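Local coordinates for protein B-129 (Sulfolobus virus 1, PDB 2WBT) that binds two zinc ions in a tandem pair of C2H2-type zinc fingers, is essential for virus function and probably binds DNA, at residues 47-50 / 55-58; 75-80 / 92-97; 106-111 / 117-122. One frame throughout, in Å; residues are numbered along the deposited sequence. Where two conformers were deposited one is given.

Contact 1: 47-50 / 55-58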
ATOM      1  N   VAL A  47       3.625   4.737  -8.110  1.00 25.13           N
ATOM      2  CA  VAL A  47       3.409   4.415  -9.522  1.00 25.06           C
ATOM      3  C   VAL A  47       4.474   3.442 -10.034  1.00 25.03           C
ATOM      4  O   VAL A  47       4.161   2.516 -10.781  1.00 25.02           O
ATOM      5  CB  VAL A  47       3.394   5.687 -10.401  1.00 25.06           C
ATOM      6  CG1 VAL A  47       3.347   5.325 -11.881  1.00 25.05           C
ATOM      7  CG2 VAL A  47       2.211   6.568 -10.034  1.00 25.05           C
ATOM      8  N   LYS A  48       5.722   3.647  -9.617  1.00 25.00           N
ATOM      9  CA  LYS A  48       6.816   2.738  -9.971  1.00 24.99           C
ATOM     10  C   LYS A  48       6.585   1.334  -9.405  1.00 25.02           C
ATOM     11  O   LYS A  48       6.789   0.340 -10.100  1.00 25.02           O
ATOM     12  CB  LYS A  48       8.161   3.284  -9.481  1.00 24.97           C
ATOM     13  CG  LYS A  48       8.704   4.433 -10.317  1.00 24.93           C
ATOM     14  CD  LYS A  48      10.130   4.784  -9.923  1.00 24.89           C
ATOM     15  CE  LYS A  48      10.692   5.903 -10.785  1.00 24.88           C
ATOM     16  NZ  LYS A  48      12.182   5.918 -10.778  1.00 24.87           N
ATOM     17  N   THR A  49       6.163   1.265  -8.143  1.00 25.08           N
ATOM     18  CA  THR A  49       5.827  -0.009  -7.501  1.00 25.13           C
ATOM     19  C   THR A  49       4.668  -0.706  -8.212  1.00 25.21           C
ATOM     20  O   THR A  49       4.705  -1.919  -8.427  1.00 25.22           O
ATOM     21  CB  THR A  49       5.444   0.185  -6.020  1.00 25.13           C
ATOM     22  OG1 THR A  49       6.488   0.890  -5.338  1.00 25.12           O
ATOM     23  CG2 THR A  49       5.216  -1.161  -5.339  1.00 25.12           C
ATOM     24  N   LEU A  50       3.645   0.067  -8.568  1.00 25.32           N
ATOM     25  CA  LEU A  50       2.481  -0.463  -9.286  1.00 25.42           C
ATOM     26  C   LEU A  50       2.858  -0.985 -10.675  1.00 25.52           C
ATOM     27  O   LEU A  50       2.304  -1.984 -11.136  1.00 25.53           O
ATOM     28  CB  LEU A  50       1.383   0.602  -9.404  1.00 25.41           C
ATOM     29  CG  LEU A  50       0.643   0.971  -8.114  1.00 25.41           C
ATOM     30  CD1 LEU A  50      -0.333   2.109  -8.368  1.00 25.41           C
ATOM     31  CD2 LEU A  50      -0.079  -0.233  -7.523  1.00 25.40           C
ATOM     32  N   GLN A  55      -0.239  -6.777  -9.881  1.00 26.39           N
ATOM     33  CA  GLN A  55      -1.317  -7.413  -9.103  1.00 26.43           C
ATOM     34  C   GLN A  55      -1.737  -6.563  -7.898  1.00 26.48           C
ATOM     35  O   GLN A  55      -2.795  -6.799  -7.312  1.00 26.48           O
ATOM     36  CB  GLN A  55      -0.950  -8.838  -8.659  1.00 26.43           C
ATOM     37  CG  GLN A  55      -0.078  -8.954  -7.402  1.00 26.41           C
ATOM     38  CD  GLN A  55       1.386  -8.650  -7.653  1.00 26.40           C
ATOM     39  OE1 GLN A  55       1.783  -8.299  -8.764  1.00 26.38           O
ATOM     40  NE2 GLN A  55       2.200  -8.784  -6.612  1.00 26.39           N
ATOM     41  N   LEU A  56      -0.907  -5.589  -7.528  1.00 26.54           N
ATOM     42  CA  LEU A  56      -1.266  -4.623  -6.488  1.00 26.60           C
ATOM     43  C   LEU A  56      -2.407  -3.700  -6.937  1.00 26.66           C
ATOM     44  O   LEU A  56      -3.084  -3.101  -6.101  1.00 26.66           O
ATOM     45  CB  LEU A  56      -0.048  -3.793  -6.064  1.00 26.59           C
ATOM     46  CG  LEU A  56       1.151  -4.568  -5.503  1.00 26.59           C
ATOM     47  CD1 LEU A  56       2.229  -3.598  -5.036  1.00 26.58           C
ATOM     48  CD2 LEU A  56       0.736  -5.492  -4.363  1.00 26.59           C
ATOM     49  N   LEU A  57      -2.613  -3.590  -8.250  1.00 26.74           N
ATOM     50  CA  LEU A  57      -3.758  -2.860  -8.808  1.00 26.80           C
ATOM     51  C   LEU A  57      -5.087  -3.544  -8.472  1.00 26.86           C
ATOM     52  O   LEU A  57      -6.085  -2.874  -8.203  1.00 26.87           O
ATOM     53  CB  LEU A  57      -3.616  -2.718 -10.326  1.00 26.80           C
ATOM     54  CG  LEU A  57      -2.444  -1.861 -10.812  1.00 26.80           C
ATOM     55  CD1 LEU A  57      -2.175  -2.099 -12.291  1.00 26.80           C
ATOM     56  CD2 LEU A  57      -2.706  -0.387 -10.541  1.00 26.80           C
ATOM     57  N   ASP A  58      -5.089  -4.876  -8.491  1.00 26.93           N
ATOM     58  CA  ASP A  58      -6.275  -5.668  -8.141  1.00 26.99           C
ATOM     59  C   ASP A  58      -6.535  -5.705  -6.631  1.00 27.03           C
ATOM     60  O   ASP A  58      -7.639  -6.035  -6.193  1.00 27.04           O
ATOM     61  CB  ASP A  58      -6.134  -7.097  -8.675  1.00 26.99           C
ATOM     62  CG  ASP A  58      -6.115  -7.155 -10.192  1.00 27.00           C
ATOM     63  OD1 ASP A  58      -6.733  -6.281 -10.835  1.00 27.01           O
ATOM     64  OD2 ASP A  58      -5.486  -8.082 -10.745  1.00 27.01           O
TER
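Leu-50 reaches from the last turns of helix 37-52 into the angle between Leu-56 and Leu-57, and this buried leucine cluster is the closely packed part of the contact. Its CD2 branch does most of the touching: it meets the Leu-56 CB at 3.8 Å and the Leu-57 CD2 at 4.0 Å. The other branch, CD1, lies 4.1 Å from the same Leu-57 CD2, and that methyl is thus faced by both arms of Leu-50. With its CG beside the backbone N (chi1 -71°), Leu-50 carries its fork nearer to 55-58 than its CB direction alone would bring it. The segments form the bend between two helices: helix 37-52 ends, 55-58 rounds the corner, and helix 60-72 follows, the turn being bound to that helix by a hydrogen bond between Leu-56 O and Ser-60 OG. The second subunit packs on the same leucines, its Tyr-64 on Leu-50, its Leu-67 on Leu-56 and its Ile-43 on Leu-57, and so the cluster also forms part of the dimer interface. The partly exposed flank is looser. There a single methyl pair, Thr-49 CG2 and Leu-56 CD1 at 3.9 Å, spans the segments, while the Thr-49 hydroxyl turns back to its own helix and is hydrogen-bonded to Ala-45 O.

Contact 2: 75-80 / 92-97. With ZN (zinc ion), chain C.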
ATOM      1  N   PHE A  75      -9.549   0.126  15.384  1.00 21.76           N
ATOM      2  CA  PHE A  75     -10.020  -1.253  15.475  1.00 21.84           C
ATOM      3  C   PHE A  75     -10.836  -1.646  14.246  1.00 22.02           C
ATOM      4  O   PHE A  75     -12.028  -1.351  14.154  1.00 22.02           O
ATOM      5  CB  PHE A  75     -10.837  -1.428  16.754  1.00 21.80           C
ATOM      6  CG  PHE A  75     -10.138  -0.912  17.979  1.00 21.68           C
ATOM      7  CD1 PHE A  75     -10.537   0.275  18.581  1.00 21.59           C
ATOM      8  CD2 PHE A  75      -9.054  -1.599  18.510  1.00 21.58           C
ATOM      9  CE1 PHE A  75      -9.881   0.757  19.707  1.00 21.54           C
ATOM     10  CE2 PHE A  75      -8.392  -1.122  19.633  1.00 21.55           C
ATOM     11  CZ  PHE A  75      -8.807   0.056  20.233  1.00 21.53           C
ATOM     12  N   VAL A  76     -10.170  -2.316  13.309  1.00 22.28           N
ATOM     13  CA  VAL A  76     -10.771  -2.715  12.040  1.00 22.51           C
ATOM     14  C   VAL A  76     -10.586  -4.213  11.818  1.00 22.82           C
ATOM     15  O   VAL A  76      -9.584  -4.798  12.231  1.00 22.82           O
ATOM     16  CB  VAL A  76     -10.134  -1.955  10.855  1.00 22.50           C
ATOM     17  CG1 VAL A  76     -10.881  -2.252   9.560  1.00 22.48           C
ATOM     18  CG2 VAL A  76     -10.119  -0.458  11.127  1.00 22.48           C
ATOM     19  N   CYS A  77     -11.565  -4.818  11.159  1.00 23.19           N
ATOM     20  CA  CYS A  77     -11.524  -6.236  10.818  1.00 23.80           C
ATOM     21  C   CYS A  77     -10.882  -6.424   9.440  1.00 22.96           C
ATOM     22  O   CYS A  77     -11.328  -5.820   8.463  1.00 22.39           O
ATOM     23  CB  CYS A  77     -12.935  -6.819  10.814  1.00 24.68           C
ATOM     24  SG  CYS A  77     -13.008  -8.586  10.520  1.00 26.66           S
ATOM     25  N   PRO A  78      -9.847  -7.275   9.346  1.00 22.77           N
ATOM     26  CA  PRO A  78      -9.166  -7.462   8.065  1.00 22.68           C
ATOM     27  C   PRO A  78     -10.054  -8.074   6.983  1.00 22.66           C
ATOM     28  O   PRO A  78      -9.899  -7.744   5.808  1.00 22.65           O
ATOM     29  CB  PRO A  78      -8.013  -8.415   8.413  1.00 22.66           C
ATOM     30  CG  PRO A  78      -7.872  -8.335   9.891  1.00 22.68           C
ATOM     31  CD  PRO A  78      -9.248  -8.113  10.398  1.00 22.74           C
ATOM     32  N   LEU A  79     -10.977  -8.947   7.379  1.00 22.68           N
ATOM     33  CA  LEU A  79     -11.838  -9.640   6.423  1.00 22.72           C
ATOM     34  C   LEU A  79     -12.958  -8.758   5.860  1.00 22.88           C
ATOM     35  O   LEU A  79     -13.237  -8.827   4.662  1.00 22.85           O
ATOM     36  CB  LEU A  79     -12.421 -10.913   7.043  1.00 22.69           C
ATOM     37  CG  LEU A  79     -11.418 -11.921   7.616  1.00 22.63           C
ATOM     38  CD1 LEU A  79     -12.150 -13.135   8.168  1.00 22.60           C
ATOM     39  CD2 LEU A  79     -10.393 -12.345   6.571  1.00 22.60           C
ATOM     40  N   CYS A  80     -13.597  -7.940   6.695  1.00 23.03           N
ATOM     41  CA  CYS A  80     -14.650  -7.042   6.191  1.00 23.84           C
ATOM     42  C   CYS A  80     -14.281  -5.555   6.142  1.00 22.86           C
ATOM     43  O   CYS A  80     -14.984  -4.774   5.497  1.00 22.39           O
ATOM     44  CB  CYS A  80     -15.969  -7.242   6.947  1.00 24.76           C
ATOM     45  SG  CYS A  80     -15.945  -6.691   8.732  1.00 27.57           S
ATOM     46  N   GLN A  92     -15.447  -9.415  19.486  1.00 22.83           N
ATOM     47  CA  GLN A  92     -16.787  -9.999  19.581  1.00 23.31           C
ATOM     48  C   GLN A  92     -17.295 -10.282  18.169  1.00 23.88           C
ATOM     49  O   GLN A  92     -17.933 -11.304  17.918  1.00 23.90           O
ATOM     50  CB  GLN A  92     -17.767  -9.072  20.307  1.00 23.28           C
ATOM     51  CG  GLN A  92     -19.212  -9.572  20.259  1.00 23.22           C
ATOM     52  CD  GLN A  92     -20.145  -8.762  21.128  1.00 23.18           C
ATOM     53  OE1 GLN A  92     -21.025  -8.058  20.624  1.00 23.18           O
ATOM     54  NE2 GLN A  92     -19.964  -8.856  22.445  1.00 23.17           N
ATOM     55  N   HIS A  93     -17.001  -9.360  17.258  1.00 24.59           N
ATOM     56  CA  HIS A  93     -17.385  -9.498  15.848  1.00 25.29           C
ATOM     57  C   HIS A  93     -16.637 -10.640  15.183  1.00 24.38           C
ATOM     58  O   HIS A  93     -17.234 -11.444  14.468  1.00 23.86           O
ATOM     59  CB  HIS A  93     -17.120  -8.201  15.077  1.00 26.43           C
ATOM     60  CG  HIS A  93     -17.054  -8.371  13.584  1.00 29.10           C
ATOM     61  ND1 HIS A  93     -18.177  -8.437  12.788  1.00 31.98           N
ATOM     62  CD2 HIS A  93     -15.995  -8.452  12.742  1.00 32.00           C
ATOM     63  CE1 HIS A  93     -17.814  -8.566  11.523  1.00 32.62           C
ATOM     64  NE2 HIS A  93     -16.495  -8.577  11.468  1.00 32.60           N
ATOM     65  N   ILE A  94     -15.328 -10.692  15.405  1.00 24.06           N
ATOM     66  CA  ILE A  94     -14.492 -11.734  14.810  1.00 23.81           C
ATOM     67  C   ILE A  94     -14.860 -13.112  15.352  1.00 23.65           C
ATOM     68  O   ILE A  94     -14.947 -14.078  14.592  1.00 23.63           O
ATOM     69  CB  ILE A  94     -12.990 -11.459  15.043  1.00 23.79           C
ATOM     70  CG1 ILE A  94     -12.505 -10.363  14.094  1.00 23.75           C
ATOM     71  CG2 ILE A  94     -12.163 -12.719  14.823  1.00 23.78           C
ATOM     72  CD1 ILE A  94     -11.093  -9.893  14.375  1.00 23.73           C
ATOM     73  N   ARG A  95     -15.083 -13.194  16.660  1.00 23.49           N
ATOM     74  CA  ARG A  95     -15.423 -14.464  17.298  1.00 23.39           C
ATOM     75  C   ARG A  95     -16.805 -14.985  16.895  1.00 23.38           C
ATOM     76  O   ARG A  95     -16.957 -16.176  16.618  1.00 23.37           O
ATOM     77  CB  ARG A  95     -15.341 -14.347  18.822  1.00 23.36           C
ATOM     78  CG  ARG A  95     -15.724 -15.627  19.542  1.00 23.29           C
ATOM     79  CD  ARG A  95     -15.239 -15.644  20.970  1.00 23.21           C
ATOM     80  NE  ARG A  95     -15.644 -16.872  21.650  1.00 23.16           N
ATOM     81  CZ  ARG A  95     -15.333 -17.179  22.908  1.00 23.13           C
ATOM     82  NH1 ARG A  95     -14.605 -16.349  23.650  1.00 23.12           N
ATOM     83  NH2 ARG A  95     -15.755 -18.326  23.429  1.00 23.12           N
ATOM     84  N   TYR A  96     -17.801 -14.101  16.857  1.00 23.39           N
ATOM     85  CA  TYR A  96     -19.198 -14.522  16.674  1.00 23.42           C
ATOM     86  C   TYR A  96     -19.855 -14.127  15.344  1.00 23.55           C
ATOM     87  O   TYR A  96     -20.796 -14.795  14.909  1.00 23.55           O
ATOM     88  CB  TYR A  96     -20.056 -13.998  17.829  1.00 23.39           C
ATOM     89  CG  TYR A  96     -19.664 -14.555  19.180  1.00 23.28           C
ATOM     90  CD1 TYR A  96     -20.103 -15.811  19.589  1.00 23.19           C
ATOM     91  CD2 TYR A  96     -18.855 -13.827  20.047  1.00 23.19           C
ATOM     92  CE1 TYR A  96     -19.746 -16.327  20.829  1.00 23.15           C
ATOM     93  CE2 TYR A  96     -18.492 -14.333  21.288  1.00 23.15           C
ATOM     94  CZ  TYR A  96     -18.940 -15.584  21.673  1.00 23.14           C
ATOM     95  OH  TYR A  96     -18.584 -16.091  22.901  1.00 23.12           O
ATOM     96  N   THR A  97     -19.370 -13.067  14.700  1.00 23.72           N
ATOM     97  CA  THR A  97     -20.092 -12.456  13.569  1.00 23.88           C
ATOM     98  C   THR A  97     -19.395 -12.530  12.197  1.00 24.05           C
ATOM     99  O   THR A  97     -20.064 -12.436  11.166  1.00 24.06           O
ATOM    100  CB  THR A  97     -20.431 -10.977  13.881  1.00 23.87           C
ATOM    101  OG1 THR A  97     -21.016 -10.880  15.186  1.00 23.87           O
ATOM    102  CG2 THR A  97     -21.405 -10.409  12.854  1.00 23.87           C
TER
HETATM  103 ZN    ZN C1130     -15.153  -8.617   9.580  1.00 48.26          ZN
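Cys-77, Cys-80 and His-93 converge on one zinc ion, and metal coordination is the main bond between the two segments. Zinc lies 2.3 Å from Cys-77 SG and 2.2 Å from Cys-80 SG. From helix 87-96 the imidazole completes the third position through NE2, also 2.3 Å from the zinc. CG of His-93 stands anti to the backbone N (chi1 161°), which swings the ring off the helix toward the cysteine turn. Glu-98 OE1, beyond the helix end, supplies the fourth ligand. Sulfur-ring contacts follow from sharing the metal. Cys-77 SG sits at the ring edge, close to the imidazole plane and 3.6 Å from His-93 NE2; Cys-80 SG comes in obliquely, 3.4 Å from the same nitrogen. The ring of Phe-84, from the second strand of the finger's hairpin, also meets His-93. Apolar packing is slight within the two segments: Ile-94 CG1 comes to 4.0 Å from Cys-77 SG, its side chain reaching nearer to the cysteine turn than its CB direction would suggest. Ile-94 and Pro-78 both also touch Val-128, and Leu-90 of the same helix packs on Cys-77. The spacing of the ligands is that of a classical C2H2 finger, with two residues between the cysteines, twelve before the histidine and four more before the last ligand. A carboxylate in place of the second histidine, beside two sulfurs that are probably thiolates, would give this zinc site a more negative charge than a Cys2His2 centre.

Contact 3: 106-111 / 117-122. With ZN (zinc ion), chain D.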
ATOM      1  N   CYS A 106      -6.453 -11.589  -1.846  1.00 25.78           N
ATOM      2  CA  CYS A 106      -6.015 -12.538  -2.889  1.00 25.88           C
ATOM      3  C   CYS A 106      -7.101 -13.484  -3.406  1.00 25.84           C
ATOM      4  O   CYS A 106      -6.907 -14.137  -4.430  1.00 25.74           O
ATOM      5  CB  CYS A 106      -4.824 -13.359  -2.398  1.00 25.87           C
ATOM      6  SG  CYS A 106      -5.262 -14.725  -1.311  1.00 26.14           S
ATOM      7  N   LYS A 107      -8.221 -13.575  -2.693  1.00 25.87           N
ATOM      8  CA  LYS A 107      -9.382 -14.358  -3.144  1.00 25.87           C
ATOM      9  C   LYS A 107      -9.216 -15.872  -3.008  1.00 25.83           C
ATOM     10  O   LYS A 107      -9.906 -16.643  -3.683  1.00 25.83           O
ATOM     11  CB  LYS A 107      -9.751 -14.001  -4.589  1.00 25.88           C
ATOM     12  CG  LYS A 107     -10.087 -12.543  -4.770  1.00 25.89           C
ATOM     13  CD  LYS A 107     -11.466 -12.246  -4.216  1.00 25.90           C
ATOM     14  CE  LYS A 107     -11.611 -10.793  -3.821  1.00 25.90           C
ATOM     15  NZ  LYS A 107     -13.035 -10.359  -3.828  1.00 25.90           N
ATOM     16  N   LYS A 108      -8.320 -16.274  -2.116  0.50 25.79           N
ATOM     17  CA  LYS A 108      -8.085 -17.675  -1.806  0.50 25.76           C
ATOM     18  C   LYS A 108      -9.100 -18.130  -0.758  0.50 25.69           C
ATOM     19  O   LYS A 108      -9.468 -17.349   0.122  0.50 25.69           O
ATOM     20  CB  LYS A 108      -6.666 -17.839  -1.276  0.50 25.77           C
ATOM     21  CG  LYS A 108      -6.239 -19.263  -1.064  0.50 25.80           C
ATOM     22  CD  LYS A 108      -4.918 -19.320  -0.341  0.50 25.84           C
ATOM     23  CE  LYS A 108      -4.786 -20.617   0.365  0.50 25.86           C
ATOM     24  NZ  LYS A 108      -3.428 -20.771   0.976  0.50 25.86           N
ATOM     25  N   GLU A 109      -9.543 -19.385  -0.845  1.00 25.62           N
ATOM     26  CA  GLU A 109     -10.633 -19.873   0.017  1.00 25.50           C
ATOM     27  C   GLU A 109     -10.173 -20.857   1.096  1.00 25.35           C
ATOM     28  O   GLU A 109      -9.123 -21.490   0.966  1.00 25.35           O
ATOM     29  CB  GLU A 109     -11.740 -20.493  -0.843  1.00 25.49           C
ATOM     30  CG  GLU A 109     -13.144 -20.199  -0.318  1.00 25.51           C
ATOM     31  CD  GLU A 109     -14.247 -20.833  -1.144  1.00 25.52           C
ATOM     32  OE1 GLU A 109     -13.976 -21.278  -2.278  1.00 25.53           O
ATOM     33  OE2 GLU A 109     -15.396 -20.879  -0.655  1.00 25.52           O
ATOM     34  N   PHE A 110     -10.969 -20.967   2.162  1.00 25.19           N
ATOM     35  CA  PHE A 110     -10.585 -21.730   3.359  1.00 25.06           C
ATOM     36  C   PHE A 110     -11.735 -22.502   4.010  1.00 24.99           C
ATOM     37  O   PHE A 110     -12.907 -22.290   3.699  1.00 24.98           O
ATOM     38  CB  PHE A 110      -9.961 -20.792   4.396  1.00 25.03           C
ATOM     39  CG  PHE A 110      -8.785 -20.023   3.875  1.00 24.94           C
ATOM     40  CD1 PHE A 110      -8.959 -18.779   3.287  1.00 24.87           C
ATOM     41  CD2 PHE A 110      -7.507 -20.553   3.949  1.00 24.86           C
ATOM     42  CE1 PHE A 110      -7.881 -18.072   2.791  1.00 24.83           C
ATOM     43  CE2 PHE A 110      -6.422 -19.849   3.457  1.00 24.83           C
ATOM     44  CZ  PHE A 110      -6.613 -18.608   2.874  1.00 24.82           C
ATOM     45  N   THR A 111     -11.364 -23.402   4.919  1.00 24.92           N
ATOM     46  CA  THR A 111     -12.316 -24.189   5.704  1.00 24.87           C
ATOM     47  C   THR A 111     -13.037 -23.306   6.714  1.00 24.85           C
ATOM     48  O   THR A 111     -14.269 -23.288   6.778  1.00 24.84           O
ATOM     49  CB  THR A 111     -11.596 -25.312   6.482  1.00 24.86           C
ATOM     50  OG1 THR A 111     -10.869 -26.142   5.568  1.00 24.86           O
ATOM     51  CG2 THR A 111     -12.595 -26.167   7.254  1.00 24.86           C
ATOM     52  N   LEU A 117      -8.246 -15.676   8.486  1.00 24.99           N
ATOM     53  CA  LEU A 117      -7.557 -14.668   9.306  1.00 24.98           C
ATOM     54  C   LEU A 117      -6.045 -14.868   9.317  1.00 24.97           C
ATOM     55  O   LEU A 117      -5.290 -13.939   9.022  1.00 24.97           O
ATOM     56  CB  LEU A 117      -8.071 -14.676  10.753  1.00 24.98           C
ATOM     57  CG  LEU A 117      -9.355 -13.907  11.077  1.00 24.98           C
ATOM     58  CD1 LEU A 117      -9.611 -13.921  12.576  1.00 24.98           C
ATOM     59  CD2 LEU A 117      -9.307 -12.475  10.556  1.00 24.97           C
ATOM     60  N   ASP A 118      -5.614 -16.078   9.672  1.00 24.95           N
ATOM     61  CA  ASP A 118      -4.185 -16.413   9.722  1.00 24.94           C
ATOM     62  C   ASP A 118      -3.518 -16.140   8.382  1.00 24.93           C
ATOM     63  O   ASP A 118      -2.381 -15.671   8.332  1.00 24.93           O
ATOM     64  CB  ASP A 118      -3.967 -17.885  10.092  1.00 24.95           C
ATOM     65  CG  ASP A 118      -4.574 -18.259  11.433  1.00 24.96           C
ATOM     66  OD1 ASP A 118      -4.851 -17.353  12.250  1.00 24.97           O
ATOM     67  OD2 ASP A 118      -4.776 -19.468  11.673  1.00 24.98           O
ATOM     68  N   HIS A 119      -4.233 -16.440   7.300  1.00 24.91           N
ATOM     69  CA  HIS A 119      -3.722 -16.203   5.947  1.00 24.95           C
ATOM     70  C   HIS A 119      -3.499 -14.718   5.662  1.00 25.26           C
ATOM     71  O   HIS A 119      -2.437 -14.335   5.164  1.00 25.25           O
ATOM     72  CB  HIS A 119      -4.660 -16.809   4.895  1.00 24.78           C
ATOM     73  CG  HIS A 119      -4.466 -16.249   3.518  1.00 24.29           C
ATOM     74  ND1 HIS A 119      -3.512 -16.724   2.630  1.00 23.56           N
ATOM     75  CD2 HIS A 119      -5.133 -15.262   2.870  1.00 23.88           C
ATOM     76  CE1 HIS A 119      -3.592 -16.041   1.501  1.00 23.47           C
ATOM     77  NE2 HIS A 119      -4.568 -15.147   1.621  1.00 23.52           N
ATOM     78  N   VAL A 120      -4.490 -13.887   5.980  1.00 25.68           N
ATOM     79  CA  VAL A 120      -4.390 -12.445   5.729  1.00 26.02           C
ATOM     80  C   VAL A 120      -3.283 -11.795   6.570  1.00 26.33           C
ATOM     81  O   VAL A 120      -2.746 -10.750   6.201  1.00 26.36           O
ATOM     82  CB  VAL A 120      -5.742 -11.732   5.970  1.00 26.02           C
ATOM     83  CG1 VAL A 120      -5.609 -10.226   5.765  1.00 26.02           C
ATOM     84  CG2 VAL A 120      -6.809 -12.296   5.047  1.00 26.03           C
ATOM     85  N   CYS A 121      -2.944 -12.421   7.694  1.00 26.68           N
ATOM     86  CA  CYS A 121      -1.828 -11.969   8.526  1.00 26.96           C
ATOM     87  C   CYS A 121      -0.487 -12.519   8.035  1.00 27.05           C
ATOM     88  O   CYS A 121       0.497 -11.788   7.967  1.00 27.07           O
ATOM     89  CB  CYS A 121      -2.044 -12.390   9.980  1.00 27.04           C
ATOM     90  SG  CYS A 121      -0.709 -11.901  11.111  1.00 27.38           S
ATOM     91  N   LYS A 122      -0.447 -13.808   7.710  1.00 27.15           N
ATOM     92  CA  LYS A 122       0.806 -14.461   7.311  1.00 27.21           C
ATOM     93  C   LYS A 122       1.305 -14.051   5.932  1.00 27.20           C
ATOM     94  O   LYS A 122       2.504 -13.850   5.750  1.00 27.20           O
ATOM     95  CB  LYS A 122       0.663 -15.980   7.341  1.00 27.24           C
ATOM     96  CG  LYS A 122       0.814 -16.591   8.723  1.00 27.33           C
ATOM     97  CD  LYS A 122       0.714 -18.118   8.701  1.00 27.42           C
ATOM     98  CE  LYS A 122      -0.226 -18.655   7.617  1.00 27.46           C
ATOM     99  NZ  LYS A 122      -0.671 -20.052   7.909  1.00 27.48           N
TER
HETATM  100 ZN    ZN D1131      -5.128 -13.559   0.468  1.00 38.91          ZN
HETATM  101  O   HOH W   1      -2.512 -19.347   3.225  1.00 35.06           O
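His-119 and Cys-106 share a zinc ion, the histidine binding through NE2 at 2.0 Å and the cysteine through SG at 2.1 Å. Cys-103 and His-124 supply the other two ligands, and the ring of His-124 meets that of His-119 steeply, their planes at about 75°. The sulfur of Cys-106 lies at the edge of the His-119 ring, near its plane. It also accepts a weak hydrogen bond from Lys-108 N, a backbone N-H turned onto the metal-bound sulfur as the chain leaves the cysteine turn. Ring packing comes next. Phe-110 brings its CZ over one face of the imidazole, offset toward the rim and 3.3 Å from His-119 CG; the same CZ is 3.3 Å from His-119 CB, so the histidine is touched at its root as well as on its ring. The planes are inclined at 46°, neither stacked nor edge-to-face. CG of Phe-110 lies beside the backbone N (chi1 -56°), directing the phenyl toward helix 113-122, where Ser-115 and Ala-116 also touch it. Hydrogen bonding engages the far nitrogen of the imidazole: His-119 ND1 donates to a water 2.9 Å away, and with NE2 on the metal this helps to fix the ring's rotation. Lys-108 NZ may bind the same water, though this depends on one of two deposited conformers. Two cysteines and two histidines round one zinc, with twelve residues between Cys-106 and His-119, mark a Cys2His2 zinc finger, and a core phenylalanine packing near the first histidine is familiar from that family.

Overall arrangement
Along the chain the contacts run from the bend between helices 37-52 and 60-72 to two successive zinc fingers. Contacts 2 and 3, centres 14 Å apart, touch: Ile-94 CG2 meets Leu-117 CD1 at 3.6 Å, and Leu-79 and Pro-78 pack on Val-120. Helix 87-96 and the first cysteine turn both pack on helix 113-122, with the zinc ions 14.4 Å apart. Contact 1 touches neither, lying about 27 Å from contact 2 and 21 Å from contact 3, centre to centre, though the Leu-56 side chain comes to about 11 Å from the latter's zinc. It holds no metal ligand and lies against the second subunit; contacts 2 and 3 supply three and two of their zincs' four ligands.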